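Long-range contacts in type III secretion system effector protein ExoU (Pseudomonas fluorescens, PDB 4QMK), which acts as a secreted bacterial toxin and probably hydrolyses host membrane phospholipids through its patatin-like phospholipase domain after reaching the plasma membrane: residues L483-A488 and Q532-L538; F472-A476 and D519-L523; P209-I215 and V232-H236; L539-T543 and A560-Q565. All blocks are in the same frame, centred on the assembly; numbering follows the deposited sequence.

Contact 1: L483-A488 and Q532-L538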
loop_
_atom_site.group_PDB
_atom_site.type_symbol
_atom_site.label_atom_id
_atom_site.label_comp_id
_atom_site.label_asym_id
_atom_site.label_seq_id
_atom_site.Cartn_x
_atom_site.Cartn_y
_atom_site.Cartn_z
ATOM N N LEU A 483 24.712 16.436 -16.861
ATOM C CA LEU A 483 24.235 15.042 -16.868
ATOM C C LEU A 483 22.824 15.007 -16.404
ATOM O O LEU A 483 21.994 14.333 -17.013
ATOM C CB LEU A 483 25.083 14.141 -15.968
ATOM C CG LEU A 483 24.664 12.699 -15.945
ATOM C CD1 LEU A 483 24.773 12.140 -17.347
ATOM C CD2 LEU A 483 25.525 11.904 -14.989
ATOM N N ASP A 484 22.543 15.691 -15.296
ATOM C CA ASP A 484 21.171 15.741 -14.795
ATOM C C ASP A 484 20.232 16.270 -15.887
ATOM O O ASP A 484 19.147 15.723 -16.104
ATOM C CB ASP A 484 21.068 16.621 -13.551
ATOM C CG ASP A 484 19.668 16.648 -12.978
ATOM O OD1 ASP A 484 19.204 15.613 -12.440
ATOM O OD2 ASP A 484 19.031 17.697 -13.066
ATOM N N THR A 485 20.666 17.321 -16.579
ATOM C CA THR A 485 19.861 17.912 -17.641
ATOM C C THR A 485 19.583 16.929 -18.755
ATOM O O THR A 485 18.461 16.828 -19.232
ATOM C CB THR A 485 20.518 19.173 -18.232
ATOM O OG1 THR A 485 20.394 20.260 -17.303
ATOM C CG2 THR A 485 19.843 19.576 -19.546
ATOM N N ALA A 486 20.600 16.208 -19.192
ATOM C CA ALA A 486 20.394 15.252 -20.265
ATOM C C ALA A 486 19.383 14.169 -19.888
ATOM O O ALA A 486 18.667 13.696 -20.739
ATOM C CB ALA A 486 21.711 14.641 -20.686
ATOM N N ILE A 487 19.343 13.774 -18.605
ATOM C CA ILE A 487 18.389 12.783 -18.119
ATOM C C ILE A 487 16.995 13.404 -18.181
ATOM O O ILE A 487 16.068 12.768 -18.659
ATOM C CB ILE A 487 18.642 12.363 -16.653
ATOM C CG1 ILE A 487 20.077 11.883 -16.381
ATOM C CG2 ILE A 487 17.668 11.278 -16.245
ATOM C CD1 ILE A 487 20.398 10.504 -16.905
ATOM N N ALA A 488 16.830 14.628 -17.657
ATOM C CA ALA A 488 15.553 15.359 -17.761
ATOM C C ALA A 488 15.057 15.446 -19.209
ATOM O O ALA A 488 13.902 15.195 -19.463
ATOM C CB ALA A 488 15.680 16.762 -17.177
ATOM N N GLN A 532 18.499 11.905 -5.509
ATOM C CA GLN A 532 18.620 12.367 -6.853
ATOM C C GLN A 532 18.020 11.318 -7.798
ATOM O O GLN A 532 18.631 10.312 -8.184
ATOM C CB GLN A 532 20.066 12.803 -7.033
ATOM C CG GLN A 532 20.627 12.894 -8.415
ATOM C CD GLN A 532 19.785 13.606 -9.439
ATOM O OE1 GLN A 532 18.771 13.058 -9.900
ATOM N NE2 GLN A 532 20.297 14.733 -9.941
ATOM N N ARG A 533 16.763 11.570 -8.121
ATOM C CA ARG A 533 15.938 10.678 -8.906
ATOM C C ARG A 533 16.522 10.361 -10.279
ATOM O O ARG A 533 16.660 9.189 -10.661
ATOM C CB ARG A 533 14.517 11.281 -9.004
ATOM C CG ARG A 533 13.478 10.368 -9.623
ATOM C CD ARG A 533 13.185 9.188 -8.693
ATOM N NE ARG A 533 12.645 8.025 -9.406
ATOM C CZ ARG A 533 13.371 7.069 -10.016
ATOM N NH1 ARG A 533 14.707 7.096 -10.041
ATOM N NH2 ARG A 533 12.743 6.064 -10.619
ATOM N N ASN A 534 16.918 11.395 -11.014
ATOM C CA ASN A 534 17.453 11.196 -12.339
ATOM C C ASN A 534 18.696 10.315 -12.312
ATOM O O ASN A 534 18.846 9.452 -13.177
ATOM C CB ASN A 534 17.784 12.539 -12.999
ATOM C CG ASN A 534 16.577 13.337 -13.322
ATOM O OD1 ASN A 534 15.462 12.828 -13.330
ATOM N ND2 ASN A 534 16.777 14.616 -13.560
ATOM N N PHE A 535 19.585 10.565 -11.343
ATOM C CA PHE A 535 20.759 9.753 -11.205
ATOM C C PHE A 535 20.385 8.298 -10.919
ATOM O O PHE A 535 20.970 7.367 -11.511
ATOM C CB PHE A 535 21.771 10.294 -10.175
ATOM C CG PHE A 535 22.419 11.625 -10.557
ATOM C CD1 PHE A 535 22.330 12.149 -11.862
ATOM C CD2 PHE A 535 23.209 12.297 -9.648
ATOM C CE1 PHE A 535 22.981 13.312 -12.215
ATOM C CE2 PHE A 535 23.842 13.490 -9.996
ATOM C CZ PHE A 535 23.742 13.988 -11.291
ATOM N N GLN A 536 19.388 8.093 -10.078
ATOM C CA GLN A 536 18.925 6.739 -9.776
ATOM C C GLN A 536 18.484 6.018 -11.053
ATOM O O GLN A 536 18.875 4.885 -11.280
ATOM C CB GLN A 536 17.793 6.768 -8.731
ATOM C CG GLN A 536 18.280 6.926 -7.302
ATOM C CD GLN A 536 19.056 5.693 -6.827
ATOM O OE1 GLN A 536 18.688 4.556 -7.134
ATOM N NE2 GLN A 536 20.131 5.909 -6.086
ATOM N N GLN A 537 17.682 6.655 -11.899
ATOM C CA GLN A 537 17.254 5.969 -13.145
ATOM C C GLN A 537 18.466 5.580 -13.978
ATOM O O GLN A 537 18.508 4.494 -14.565
ATOM C CB GLN A 537 16.427 6.843 -14.072
ATOM C CG GLN A 537 15.187 7.485 -13.536
ATOM C CD GLN A 537 14.549 8.380 -14.597
ATOM O OE1 GLN A 537 14.291 9.569 -14.349
ATOM N NE2 GLN A 537 14.337 7.830 -15.795
ATOM N N LEU A 538 19.423 6.502 -14.076
ATOM C CA LEU A 538 20.611 6.245 -14.854
ATOM C C LEU A 538 21.361 5.086 -14.235
ATOM O O LEU A 538 21.842 4.213 -14.961
ATOM C CB LEU A 538 21.501 7.475 -14.964
ATOM C CG LEU A 538 22.792 7.163 -15.718
ATOM C CD1 LEU A 538 22.563 6.731 -17.153
ATOM C CD2 LEU A 538 23.719 8.352 -15.654
#
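The ring of Phe535 turns its edge to the helix of Asp484: CE1 lies 3.9 Å from Asp484 N, close to the ring plane, while Leu483 CD2 comes up obliquely to the same CE1. Over one face of the ring the model sets the amide of Gln532, although part of that side chain is drawn too near the ring for its fine placement to be trusted. The carboxylate of Asp484 is the other flat group at the centre of the contact. Its OD1 takes a hydrogen bond from Gln532 NE2 (2.9 Å, nearly straight at 165°) and another, more bent, from Asn534 ND2 (2.9 Å). The two donors reach OD1 from opposite faces of the carboxylate, well out of its plane, so this single oxygen is gripped between two amides. Asp484 gets there with CG anti to the backbone N (chi1 -178°).

Beside the polar group the contact turns apolar. Ile487 CG2 packs 3.5 Å from Asn534 CB, the two side chains running antiparallel alongside each other, and Ile487 CD1 reaches Leu538 CB at 3.8 Å. Leu503 of helix 501-513 also packs on Ile487.

Gln532 has a second task: its OE1 accepts Phe535 N (3.0 Å). With the acidic Asp484 beside this helix start, an electrostatic match to the helix dipole is likely. The arrangement is a glutamine N-cap at the start of helix 533-544 whose side chain also ties it to helix 464-491, the segment axes inclined at 76°.

Contact 2: F472-A476 and D519-L523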
loop_
_atom_site.group_PDB
_atom_site.type_symbol
_atom_site.label_atom_id
_atom_site.label_comp_id
_atom_site.label_asym_id
_atom_site.label_seq_id
_atom_site.Cartn_x
_atom_site.Cartn_y
_atom_site.Cartn_z
ATOM N N PHE A 472 38.447 22.360 -10.000
ATOM C CA PHE A 472 37.948 21.027 -10.315
ATOM C C PHE A 472 36.545 20.861 -9.824
ATOM O O PHE A 472 35.711 20.256 -10.495
ATOM C CB PHE A 472 38.824 19.922 -9.701
ATOM C CG PHE A 472 38.195 18.556 -9.778
ATOM C CD1 PHE A 472 38.328 17.796 -10.901
ATOM C CD2 PHE A 472 37.404 18.081 -8.727
ATOM C CE1 PHE A 472 37.733 16.549 -10.982
ATOM C CE2 PHE A 472 36.785 16.848 -8.804
ATOM C CZ PHE A 472 36.966 16.065 -9.925
ATOM N N ARG A 473 36.261 21.396 -8.638
ATOM C CA ARG A 473 34.903 21.267 -8.091
ATOM C C ARG A 473 33.897 22.061 -8.884
ATOM O O ARG A 473 32.794 21.574 -9.088
ATOM C CB ARG A 473 34.825 21.635 -6.620
ATOM C CG ARG A 473 35.420 20.556 -5.714
ATOM C CD ARG A 473 34.524 19.337 -5.594
ATOM N NE ARG A 473 33.360 19.635 -4.731
ATOM C CZ ARG A 473 33.362 19.535 -3.409
ATOM N NH1 ARG A 473 34.434 19.142 -2.775
ATOM N NH2 ARG A 473 32.282 19.848 -2.728
ATOM N N LYS A 474 34.269 23.250 -9.385
ATOM C CA LYS A 474 33.327 24.010 -10.198
ATOM C C LYS A 474 33.063 23.232 -11.488
ATOM O O LYS A 474 31.911 23.058 -11.881
ATOM C CB LYS A 474 33.841 25.407 -10.548
ATOM C CG LYS A 474 32.705 26.358 -10.831
ATOM C CD LYS A 474 33.078 27.659 -11.537
ATOM C CE LYS A 474 31.796 28.493 -11.692
ATOM N NZ LYS A 474 31.904 29.734 -12.512
ATOM N N ASP A 475 34.106 22.738 -12.148
ATOM C CA ASP A 475 33.862 21.993 -13.361
ATOM C C ASP A 475 33.011 20.775 -13.074
ATOM O O ASP A 475 32.149 20.446 -13.861
ATOM C CB ASP A 475 35.148 21.509 -14.034
ATOM C CG ASP A 475 36.040 22.620 -14.497
ATOM O OD1 ASP A 475 35.585 23.768 -14.729
ATOM O OD2 ASP A 475 37.233 22.329 -14.622
ATOM N N ALA A 476 33.241 20.078 -11.962
ATOM C CA ALA A 476 32.439 18.899 -11.682
ATOM C C ALA A 476 31.008 19.261 -11.400
ATOM O O ALA A 476 30.141 18.532 -11.831
ATOM C CB ALA A 476 33.031 18.104 -10.540
ATOM N N ASP A 519 39.403 10.545 -8.772
ATOM C CA ASP A 519 38.339 11.444 -9.257
ATOM C C ASP A 519 37.214 10.659 -9.863
ATOM O O ASP A 519 36.046 11.087 -9.782
ATOM C CB ASP A 519 38.873 12.404 -10.322
ATOM C CG ASP A 519 39.726 13.458 -9.759
ATOM O OD1 ASP A 519 39.764 13.536 -8.537
ATOM O OD2 ASP A 519 40.385 14.222 -10.532
ATOM N N ILE A 520 37.561 9.538 -10.512
ATOM C CA ILE A 520 36.556 8.686 -11.126
ATOM C C ILE A 520 35.661 8.129 -9.976
ATOM O O ILE A 520 34.428 8.288 -10.003
ATOM C CB ILE A 520 37.205 7.504 -11.877
ATOM C CG1 ILE A 520 38.147 7.949 -12.999
ATOM C CG2 ILE A 520 36.139 6.566 -12.452
ATOM C CD1 ILE A 520 37.438 8.544 -14.208
ATOM N N GLU A 521 36.284 7.540 -8.949
ATOM C CA GLU A 521 35.527 6.989 -7.818
ATOM C C GLU A 521 34.671 8.069 -7.193
ATOM O O GLU A 521 33.543 7.824 -6.757
ATOM C CB GLU A 521 36.415 6.498 -6.660
ATOM C CG GLU A 521 37.590 5.600 -6.924
ATOM C CD GLU A 521 38.334 5.305 -5.589
ATOM O OE1 GLU A 521 39.467 5.846 -5.374
ATOM O OE2 GLU A 521 37.748 4.589 -4.719
ATOM N N TRP A 522 35.253 9.243 -7.051
ATOM C CA TRP A 522 34.557 10.344 -6.400
ATOM C C TRP A 522 33.282 10.759 -7.149
ATOM O O TRP A 522 32.188 10.836 -6.558
ATOM C CB TRP A 522 35.500 11.480 -6.229
ATOM C CG TRP A 522 34.972 12.610 -5.442
ATOM C CD1 TRP A 522 35.177 12.844 -4.128
ATOM C CD2 TRP A 522 34.275 13.757 -5.949
ATOM N NE1 TRP A 522 34.609 14.047 -3.755
ATOM C CE2 TRP A 522 34.045 14.613 -4.869
ATOM C CE3 TRP A 522 33.868 14.161 -7.231
ATOM C CZ2 TRP A 522 33.421 15.809 -5.021
ATOM C CZ3 TRP A 522 33.181 15.379 -7.367
ATOM C CH2 TRP A 522 32.975 16.162 -6.289
ATOM N N LEU A 523 33.395 10.945 -8.450
ATOM C CA LEU A 523 32.259 11.334 -9.258
ATOM C C LEU A 523 31.236 10.254 -9.203
ATOM O O LEU A 523 30.033 10.532 -9.249
ATOM C CB LEU A 523 32.681 11.544 -10.713
ATOM C CG LEU A 523 33.614 12.739 -10.879
ATOM C CD1 LEU A 523 34.425 12.544 -12.108
ATOM C CD2 LEU A 523 32.807 14.037 -10.912
#
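An offset edge-to-face aromatic pair, Phe472 against Trp522, forms the centre of this buried helix-helix contact. The edge of the phenyl ring is directed at the face of the indole's six-membered ring; the centroids are 5.9 Å apart and the planes meet at 63°. The closest carbons are Phe472 CE2 and Trp522 CZ3, at 4.1 Å. Both side chains carry CG anti to the backbone N, and the two lie alongside each other, pointing opposite ways, as they span the gap between helices.

The outer part of the same indole ring supports Arg473. Its chain, bent at chi2 and chi3, lays CD 3.6 Å from Trp522 CH2, and Trp522 CZ2 lies over one face of the guanidinium, whose plane is turned 46° from that of the ring. Beyond the tryptophan, Ala476 CB touches CZ3 and also meets Leu523 CD2 at 4.1 Å. At the other end, the carboxylate of Asp519 approaches the phenyl ring obliquely, with OD2 3.6 Å from Phe472 CE1.

No hydrogen bond crosses between the segments, and the buried polar ends are paired around them. Arg473 binds Asp450 and Met448 O, Trp522 NE1 donates to Met446 O, and Asp519 forms a salt bridge with Arg515. With the segment axes 12.8 Å apart, large side chains bridge helices 464-491 and 517-526, while helix 501-513, through Leu510 and Leu513, and helix 441-446, through Met446, pack against them.

Contact 3: P209-I215 and V232-H236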
loop_
_atom_site.group_PDB
_atom_site.type_symbol
_atom_site.label_atom_id
_atom_site.label_comp_id
_atom_site.label_asym_id
_atom_site.label_seq_id
_atom_site.Cartn_x
_atom_site.Cartn_y
_atom_site.Cartn_z
ATOM N N PRO A 209 3.213 24.432 -3.214
ATOM C CA PRO A 209 3.219 23.251 -4.087
ATOM C C PRO A 209 1.940 22.446 -3.946
ATOM O O PRO A 209 1.389 22.360 -2.849
ATOM C CB PRO A 209 4.413 22.434 -3.586
ATOM C CG PRO A 209 5.303 23.416 -2.903
ATOM C CD PRO A 209 4.417 24.509 -2.363
ATOM N N PRO A 210 1.432 21.910 -5.060
ATOM C CA PRO A 210 0.220 21.102 -4.977
ATOM C C PRO A 210 0.363 20.022 -3.915
ATOM O O PRO A 210 -0.609 19.670 -3.240
ATOM C CB PRO A 210 0.119 20.495 -6.372
ATOM C CG PRO A 210 0.761 21.505 -7.261
ATOM C CD PRO A 210 1.833 22.179 -6.455
ATOM N N GLU A 211 1.585 19.519 -3.774
ATOM C CA GLU A 211 1.920 18.517 -2.781
ATOM C C GLU A 211 1.381 18.837 -1.385
ATOM O O GLU A 211 0.710 17.981 -0.754
ATOM C CB GLU A 211 3.447 18.399 -2.706
ATOM C CG GLU A 211 4.053 17.100 -3.218
ATOM C CD GLU A 211 5.592 17.083 -3.233
ATOM O OE1 GLU A 211 6.254 18.104 -2.900
ATOM O OE2 GLU A 211 6.150 16.012 -3.579
ATOM N N VAL A 212 1.653 20.069 -0.916
ATOM C CA VAL A 212 1.271 20.438 0.436
ATOM C C VAL A 212 -0.202 20.787 0.551
ATOM O O VAL A 212 -0.870 20.359 1.511
ATOM C CB VAL A 212 2.140 21.559 1.070
ATOM C CG1 VAL A 212 3.601 21.419 0.680
ATOM C CG2 VAL A 212 1.628 22.919 0.717
ATOM N N THR A 213 -0.730 21.509 -0.426
ATOM C CA THR A 213 -2.109 21.915 -0.349
ATOM C C THR A 213 -3.003 20.657 -0.278
ATOM O O THR A 213 -3.985 20.627 0.466
ATOM C CB THR A 213 -2.485 22.889 -1.492
ATOM O OG1 THR A 213 -2.267 22.250 -2.748
ATOM C CG2 THR A 213 -1.621 24.155 -1.437
ATOM N N ALA A 214 -2.622 19.598 -0.985
ATOM C CA ALA A 214 -3.390 18.335 -0.945
ATOM C C ALA A 214 -3.334 17.670 0.434
ATOM O O ALA A 214 -4.300 17.031 0.853
ATOM C CB ALA A 214 -2.912 17.368 -2.025
ATOM N N ILE A 215 -2.204 17.791 1.137
ATOM C CA ILE A 215 -2.129 17.273 2.521
ATOM C C ILE A 215 -3.105 18.100 3.375
ATOM O O ILE A 215 -3.856 17.563 4.167
ATOM C CB ILE A 215 -0.732 17.421 3.177
ATOM C CG1 ILE A 215 0.404 16.851 2.319
ATOM C CG2 ILE A 215 -0.728 16.782 4.547
ATOM C CD1 ILE A 215 0.240 15.415 1.934
ATOM N N VAL A 232 7.194 14.786 3.212
ATOM C CA VAL A 232 6.869 15.767 2.168
ATOM C C VAL A 232 6.817 17.202 2.696
ATOM O O VAL A 232 7.445 18.122 2.140
ATOM C CB VAL A 232 5.517 15.441 1.526
ATOM C CG1 VAL A 232 5.039 16.604 0.685
ATOM C CG2 VAL A 232 5.622 14.174 0.672
ATOM N N LEU A 233 6.106 17.372 3.800
ATOM C CA LEU A 233 5.986 18.658 4.418
ATOM C C LEU A 233 7.318 19.222 4.892
ATOM O O LEU A 233 7.526 20.437 4.816
ATOM C CB LEU A 233 5.054 18.545 5.606
ATOM C CG LEU A 233 3.593 18.381 5.296
ATOM C CD1 LEU A 233 2.809 18.273 6.595
ATOM C CD2 LEU A 233 3.116 19.562 4.481
ATOM N N SER A 234 8.199 18.358 5.421
ATOM C CA SER A 234 9.528 18.805 5.921
ATOM C C SER A 234 10.399 19.437 4.823
ATOM O O SER A 234 11.219 20.298 5.103
ATOM C CB SER A 234 10.307 17.662 6.606
ATOM O OG SER A 234 10.814 16.703 5.668
ATOM N N ARG A 235 10.200 19.032 3.577
ATOM C CA ARG A 235 10.966 19.618 2.475
ATOM C C ARG A 235 10.664 21.102 2.276
ATOM O O ARG A 235 11.509 21.818 1.776
ATOM C CB ARG A 235 10.659 18.926 1.143
ATOM C CG ARG A 235 10.973 17.447 1.057
ATOM C CD ARG A 235 10.277 16.987 -0.211
ATOM N NE ARG A 235 9.925 15.578 -0.223
ATOM C CZ ARG A 235 8.922 15.069 -0.945
ATOM N NH1 ARG A 235 8.156 15.862 -1.696
ATOM N NH2 ARG A 235 8.664 13.761 -0.888
ATOM N N HIS A 236 9.458 21.537 2.617
ATOM C CA HIS A 236 9.036 22.913 2.360
ATOM C C HIS A 236 8.826 23.745 3.596
ATOM O O HIS A 236 8.672 24.960 3.489
ATOM C CB HIS A 236 7.722 22.927 1.537
ATOM C CG HIS A 236 7.767 22.049 0.317
ATOM N ND1 HIS A 236 8.288 22.474 -0.885
ATOM C CD2 HIS A 236 7.400 20.755 0.130
ATOM C CE1 HIS A 236 8.236 21.485 -1.760
ATOM N NE2 HIS A 236 7.703 20.430 -1.172
#
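Val212 and Leu233 make the close-packed side of this contact, whereas Glu211 and Arg235 hold its solvent side by charge. On the inner side Val212 CB meets Leu233 CD2 at 4.1 Å, and Val212 CG1 lies 3.9 Å from CD2 of the His236 ring, which it approaches obliquely. Ile215 CG2 reaches Leu233 CD1 more loosely, at 4.4 Å. Pro209, in the N-cap position of its helix, covers one face of the imidazole: its CG stands 3.9 Å from the ring centroid, a CH-pi contact, while Arg235 CB lies over the opposite face.

Toward solvent, the carboxylate of Glu211 joins two donors with separate oxygens. OE1 accepts a hydrogen bond from His236 NE2 (3.2 Å), the donor lying almost in line with the C-O bond. OE2 takes Arg235 NH1 at 2.8 Å in a salt bridge; OE2 lies in the guanidinium plane, though NH1 stands above the plane of the carboxylate. Extended beyond CG, Glu211 passes Val232 CG1 on its way to both. The imidazole thus sits between Pro209 CG and Arg235 CB, with Glu211 at its edge.

The whole is a splayed helical hairpin of consecutive helices, inclined at 126°, within the patatin-like phospholipase region.

Contact 4: L539-T543 and A560-Q565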
loop_
_atom_site.group_PDB
_atom_site.type_symbol
_atom_site.label_atom_id
_atom_site.label_comp_id
_atom_site.label_asym_id
_atom_site.label_seq_id
_atom_site.Cartn_x
_atom_site.Cartn_y
_atom_site.Cartn_z
ATOM N N LEU A 539 21.452 5.052 -12.905
ATOM C CA LEU A 539 22.128 3.898 -12.254
ATOM C C LEU A 539 21.450 2.582 -12.559
ATOM O O LEU A 539 22.126 1.566 -12.724
ATOM C CB LEU A 539 22.261 4.077 -10.758
ATOM C CG LEU A 539 23.292 5.129 -10.358
ATOM C CD1 LEU A 539 23.311 5.283 -8.856
ATOM C CD2 LEU A 539 24.654 4.761 -10.869
ATOM N N GLN A 540 20.128 2.584 -12.664
ATOM C CA GLN A 540 19.423 1.329 -13.028
ATOM C C GLN A 540 19.828 0.876 -14.422
ATOM O O GLN A 540 20.183 -0.279 -14.618
ATOM C CB GLN A 540 17.904 1.483 -12.942
ATOM C CG GLN A 540 17.385 1.795 -11.535
ATOM C CD GLN A 540 17.940 0.839 -10.473
ATOM O OE1 GLN A 540 18.097 -0.366 -10.718
ATOM N NE2 GLN A 540 18.264 1.380 -9.298
ATOM N N VAL A 541 19.802 1.805 -15.377
ATOM C CA VAL A 541 20.202 1.511 -16.739
ATOM C C VAL A 541 21.608 0.950 -16.727
ATOM O O VAL A 541 21.899 -0.031 -17.380
ATOM C CB VAL A 541 20.228 2.776 -17.628
ATOM C CG1 VAL A 541 20.845 2.429 -18.986
ATOM C CG2 VAL A 541 18.837 3.367 -17.799
ATOM N N GLY A 542 22.489 1.605 -15.983
ATOM C CA GLY A 542 23.874 1.166 -15.885
ATOM C C GLY A 542 23.957 -0.268 -15.431
ATOM O O GLY A 542 24.712 -1.049 -15.995
ATOM N N THR A 543 23.139 -0.625 -14.432
ATOM C CA THR A 543 23.138 -1.975 -13.858
ATOM C C THR A 543 22.967 -3.106 -14.891
ATOM O O THR A 543 23.353 -4.238 -14.619
ATOM C CB THR A 543 22.094 -2.115 -12.741
ATOM O OG1 THR A 543 22.290 -1.083 -11.767
ATOM C CG2 THR A 543 22.231 -3.465 -12.053
ATOM N N ALA A 560 30.046 4.104 -10.452
ATOM C CA ALA A 560 28.906 4.511 -9.677
ATOM C C ALA A 560 27.997 3.313 -9.472
ATOM O O ALA A 560 27.413 3.166 -8.409
ATOM C CB ALA A 560 28.163 5.592 -10.403
ATOM N N VAL A 561 27.945 2.424 -10.474
ATOM C CA VAL A 561 27.128 1.211 -10.417
ATOM C C VAL A 561 27.676 0.253 -9.374
ATOM O O VAL A 561 26.905 -0.350 -8.636
ATOM C CB VAL A 561 27.070 0.513 -11.791
ATOM C CG1 VAL A 561 26.586 -0.930 -11.717
ATOM C CG2 VAL A 561 26.176 1.313 -12.714
ATOM N N ALA A 562 29.000 0.077 -9.355
ATOM C CA ALA A 562 29.659 -0.734 -8.338
ATOM C C ALA A 562 29.442 -0.101 -6.924
ATOM O O ALA A 562 29.233 -0.798 -5.947
ATOM C CB ALA A 562 31.138 -0.868 -8.646
ATOM N N GLU A 563 29.470 1.218 -6.843
ATOM C CA GLU A 563 29.198 1.904 -5.577
ATOM C C GLU A 563 27.732 1.693 -5.132
ATOM O O GLU A 563 27.460 1.526 -3.952
ATOM C CB GLU A 563 29.485 3.365 -5.720
ATOM C CG GLU A 563 29.230 4.206 -4.493
ATOM C CD GLU A 563 30.017 3.838 -3.264
ATOM O OE1 GLU A 563 29.502 4.155 -2.165
ATOM O OE2 GLU A 563 31.108 3.260 -3.377
ATOM N N MET A 564 26.819 1.651 -6.094
ATOM C CA MET A 564 25.438 1.447 -5.798
ATOM C C MET A 564 25.213 0.086 -5.185
ATOM O O MET A 564 24.470 -0.042 -4.205
ATOM C CB MET A 564 24.566 1.552 -7.043
ATOM C CG MET A 564 23.073 1.535 -6.746
ATOM S SD MET A 564 22.037 1.302 -8.212
ATOM C CE MET A 564 22.718 -0.270 -8.742
ATOM N N GLN A 565 25.832 -0.930 -5.788
ATOM C CA GLN A 565 25.698 -2.297 -5.357
ATOM C C GLN A 565 26.352 -2.468 -3.980
ATOM O O GLN A 565 25.814 -3.128 -3.093
ATOM C CB GLN A 565 26.226 -3.224 -6.457
ATOM C CG GLN A 565 25.260 -3.250 -7.656
ATOM C CD GLN A 565 25.804 -3.835 -8.984
ATOM O OE1 GLN A 565 27.017 -4.018 -9.179
ATOM N NE2 GLN A 565 24.879 -4.069 -9.937
#
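Met564 reaches across to three residues of the facing helix. Its SD lies 3.8 Å from Leu539 CB and 3.9 Å from Gln540 NE2, and a bend at chi3 (58°) brings CE to within 3.2 Å of Thr543 OG1, a snug approach. Next to it, Leu539 CD2 packs on Ala560 CB at 3.6 Å. Val561 CG2 rests against the bare backbone of Gly542, 3.8 Å from its C, with no side chain between them. At the more exposed margin Thr543 CG2 meets Gln565 NE2 at 3.4 Å.

The next shell fixes these groups. Thr543 OG1 donates to Leu539 O (2.8 Å), one turn earlier in its own helix; that carbonyl also receives Thr543 N, the two donors coming from opposite faces of its plane. This bond is consistent with a fixed rotation of the threonine, its CG2 turned to Gln565. Farther out, Asn528 packs against both Leu539 and Met564 and bonds through ND2 to Ala560 O, tying the preceding loop to both sides of the contact.

The arrangement is near-orthogonal packing of successive helices, 533-544 and 555-585, with segment axes 9.5 Å apart at 97°.

In the fold
Contacts 1, 2 and 4 lie together on one side of the chain's centre and belong to a single helical assembly: contacts 1 and 2 share helix 464-491, contacts 1 and 4 share helix 533-544, and their segments there adjoin in sequence. Contact 2 is fully buried and relies on aromatic bulk to span widely spaced helices. Contacts 1 and 4, only partly buried, bring axes nearer, one with a polar group at a helix start, the other with a methionine and a glycine. Contact 3 stands apart, about 23 Å from contact 1 between centres, in the phospholipase region, where a salt bridge edges a small apolar core.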